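Side-chain contact in N-(5'-phosphoribosyl)anthranilate isomerase (Jonesia denitrificans, PDB 4WUI), which probably catalyses the isomerisation of N-(5-phospho-beta-D-ribosyl)anthranilate to 1-(2-carboxyphenylamino)-1-deoxy-D-ribulose 5-phosphate, a step of tryptophan biosynthesis: residues His15-Ala20 / Asp26-Val31. Numbering follows the deposited sequence.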
ATOM      1  N   HIS A  15      -8.672   5.109 -15.697  1.00 11.02           N
ATOM      2  CA  HIS A  15      -9.857   5.646 -15.054  1.00 11.68           C
ATOM      3  C   HIS A  15      -9.614   5.767 -13.536  1.00 11.34           C
ATOM      4  O   HIS A  15      -9.996   6.756 -12.908  1.00 11.98           O
ATOM      5  CB  HIS A  15     -11.010   4.684 -15.358  1.00 13.17           C
ATOM      6  CG  HIS A  15     -12.352   5.209 -15.023  1.00 15.29           C
ATOM      7  ND1 HIS A  15     -13.196   4.666 -14.070  1.00 16.87           N
ATOM      8  CD2 HIS A  15     -13.035   6.225 -15.590  1.00 17.66           C
ATOM      9  CE1 HIS A  15     -14.339   5.340 -14.064  1.00 17.91           C
ATOM     10  NE2 HIS A  15     -14.247   6.301 -14.953  1.00 19.22           N
ATOM     11  N   ALA A  16      -8.967   4.764 -12.955  1.00 10.38           N
ATOM     12  CA  ALA A  16      -8.617   4.779 -11.531  1.00 10.02           C
ATOM     13  C   ALA A  16      -7.473   5.738 -11.229  1.00  9.85           C
ATOM     14  O   ALA A  16      -7.521   6.440 -10.217  1.00 10.29           O
ATOM     15  CB  ALA A  16      -8.300   3.384 -11.074  1.00 10.51           C
ATOM     16  N   ILE A  17      -6.455   5.775 -12.075  1.00  9.83           N
ATOM     17  CA  ILE A  17      -5.355   6.711 -11.883  1.00  9.99           C
ATOM     18  C   ILE A  17      -5.881   8.133 -11.859  1.00 10.46           C
ATOM     19  O   ILE A  17      -5.448   8.929 -11.002  1.00 10.27           O
ATOM     20  CB  ILE A  17      -4.254   6.540 -12.953  1.00 10.59           C
ATOM     21  CG1 ILE A  17      -3.540   5.181 -12.756  1.00 11.20           C
ATOM     22  CG2 ILE A  17      -3.253   7.689 -12.900  1.00 11.02           C
ATOM     23  CD1 ILE A  17      -2.517   4.853 -13.818  1.00 11.53           C
ATOM     24  N   ASP A  18      -6.797   8.476 -12.769  1.00 11.15           N
ATOM     25  CA  ASP A  18      -7.337   9.815 -12.794  1.00 12.16           C
ATOM     26  C   ASP A  18      -7.997  10.168 -11.465  1.00 11.64           C
ATOM     27  O   ASP A  18      -7.845  11.299 -10.962  1.00 12.06           O
ATOM     28  CB  ASP A  18      -8.386   9.941 -13.919  1.00 14.05           C
ATOM     29  CG  ASP A  18      -7.786   9.978 -15.304  1.00 17.03           C
ATOM     30  OD1 ASP A  18      -6.566  10.184 -15.411  1.00 18.22           O
ATOM     31  OD2 ASP A  18      -8.553   9.806 -16.277  1.00 18.76           O
ATOM     32  N   ALA A  19      -8.739   9.231 -10.887  1.00 11.39           N
ATOM     33  CA  ALA A  19      -9.388   9.483  -9.597  1.00 11.51           C
ATOM     34  C   ALA A  19      -8.351   9.657  -8.492  1.00 10.82           C
ATOM     35  O   ALA A  19      -8.504  10.501  -7.601  1.00 11.44           O
ATOM     36  CB  ALA A  19     -10.340   8.355  -9.268  1.00 12.46           C
ATOM     37  N   ALA A  20      -7.313   8.842  -8.509  1.00 10.44           N
ATOM     38  CA  ALA A  20      -6.261   8.948  -7.510  1.00 10.24           C
ATOM     39  C   ALA A  20      -5.536  10.304  -7.608  1.00 10.08           C
ATOM     40  O   ALA A  20      -5.224  10.919  -6.580  1.00 10.63           O
ATOM     41  CB  ALA A  20      -5.301   7.794  -7.682  1.00 10.94           C
ATOM     42  N   ASP A  26      -0.961   9.996  -2.207  1.00  8.35           N
ATOM     43  CA  ASP A  26       0.489  10.016  -2.142  1.00  8.02           C
ATOM     44  C   ASP A  26       1.183   8.914  -2.897  1.00  7.86           C
ATOM     45  O   ASP A  26       2.354   9.069  -3.284  1.00  8.41           O
ATOM     46  CB  ASP A  26       0.934  10.013  -0.689  1.00  8.17           C
ATOM     47  CG  ASP A  26       0.350  11.179   0.044  1.00  9.61           C
ATOM     48  OD1 ASP A  26       0.606  12.318  -0.339  1.00 10.84           O
ATOM     49  OD2 ASP A  26      -0.427  10.954   0.983  1.00 12.05           O
ATOM     50  N   ALA A  27       0.490   7.790  -3.118  1.00  7.70           N
ATOM     51  CA  ALA A  27       1.100   6.636  -3.794  1.00  7.49           C
ATOM     52  C   ALA A  27       0.037   5.835  -4.500  1.00  7.46           C
ATOM     53  O   ALA A  27      -1.123   5.769  -4.051  1.00  7.60           O
ATOM     54  CB  ALA A  27       1.857   5.736  -2.818  1.00  7.95           C
ATOM     55  N   ILE A  28       0.464   5.188  -5.577  1.00  7.64           N
ATOM     56  CA  ILE A  28      -0.347   4.237  -6.336  1.00  7.73           C
ATOM     57  C   ILE A  28       0.451   2.958  -6.472  1.00  7.49           C
ATOM     58  O   ILE A  28       1.624   2.991  -6.895  1.00  8.32           O
ATOM     59  CB  ILE A  28      -0.699   4.768  -7.753  1.00  9.10           C
ATOM     60  CG1 ILE A  28      -1.689   5.915  -7.659  1.00  9.55           C
ATOM     61  CG2 ILE A  28      -1.220   3.633  -8.629  1.00 10.24           C
ATOM     62  CD1 ILE A  28      -1.888   6.702  -8.986  1.00 10.55           C
ATOM     63  N   GLY A  29      -0.164   1.828  -6.119  1.00  7.33           N
ATOM     64  CA  GLY A  29       0.423   0.523  -6.327  1.00  7.60           C
ATOM     65  C   GLY A  29      -0.081  -0.187  -7.568  1.00  7.75           C
ATOM     66  O   GLY A  29      -1.263  -0.189  -7.856  1.00  9.23           O
ATOM     67  N   PHE A  30       0.859  -0.811  -8.263  1.00  7.33           N
ATOM     68  CA  PHE A  30       0.615  -1.663  -9.431  1.00  7.77           C
ATOM     69  C   PHE A  30       1.072  -3.061  -9.052  1.00  7.94           C
ATOM     70  O   PHE A  30       2.258  -3.271  -8.749  1.00  8.55           O
ATOM     71  CB  PHE A  30       1.393  -1.142 -10.640  1.00  8.64           C
ATOM     72  CG  PHE A  30       0.998   0.251 -11.053  1.00  8.56           C
ATOM     73  CD1 PHE A  30      -0.317   0.544 -11.428  1.00  8.84           C
ATOM     74  CD2 PHE A  30       1.921   1.285 -11.084  1.00  9.77           C
ATOM     75  CE1 PHE A  30      -0.672   1.838 -11.803  1.00  9.53           C
ATOM     76  CE2 PHE A  30       1.529   2.577 -11.459  1.00 10.44           C
ATOM     77  CZ  PHE A  30       0.245   2.835 -11.817  1.00 10.10           C
ATOM     78  N   VAL A  31       0.132  -3.993  -9.030  1.00  7.85           N
ATOM     79  CA  VAL A  31       0.390  -5.338  -8.563  1.00  8.39           C
ATOM     80  C   VAL A  31       0.860  -6.236  -9.696  1.00  8.43           C
ATOM     81  O   VAL A  31       0.234  -6.303 -10.751  1.00  9.75           O
ATOM     82  CB  VAL A  31      -0.872  -5.911  -7.906  1.00  9.07           C
ATOM     83  CG1 VAL A  31      -0.751  -7.411  -7.617  1.00 10.60           C
ATOM     84  CG2 VAL A  31      -1.213  -5.137  -6.659  1.00  9.28           C
TER
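In the first beta-alpha-beta unit of the barrel, Ile17 and Ala20 of helix 14-22 pack on Ile28 and Phe30 of strand 27-32. The two short segments run nearly antiparallel, at 161°, with their axes 10.0 Å apart at closest approach. All four residues are buried. The contact is wholly apolar, and no hydrogen bond links the segments.

Ile28 points at the helix and reaches it with the end of its longer branch. Its CD1 lies 3.8 Å from Ala20 CB, and CG1 of Ile28 is a little farther from the same methyl. Ala20 and Ile28 are also the residues whose CA atoms come nearest across the two segments, at 7.7 Å. Ile17 is the second helix residue to meet the end of Ile28, with its CG2 4.3 Å from Ile28 CD1.

Ile17 uses both branches: CG2 on Ile28 and CD1 on Phe30. Its chain is extended at chi2, 175°, which carries CD1 out to the Phe30 ring. There CD1 meets the ring edge near its plane, 4.0 Å from Phe30 CZ, and the two side chains cross at about a right angle. One face of the ring takes Ile28 CG2, 3.5 Å above its plane and offset toward the rim. The two branches of Ile28 therefore serve different neighbours: CD1 the helix, CG2 the ring.

Ile17 and Phe30 also touch Leu48 of helix 42-50, so the cluster extends to the next helix. Backbone hydrogen bonds of Ala27 with Val8 and of Ile28 with Val59 join the strand to strands 5-8 and 57-62. This is the apolar layer between helices and strands characteristic of the TIM barrel, the (beta-alpha)8 fold of the TrpF family.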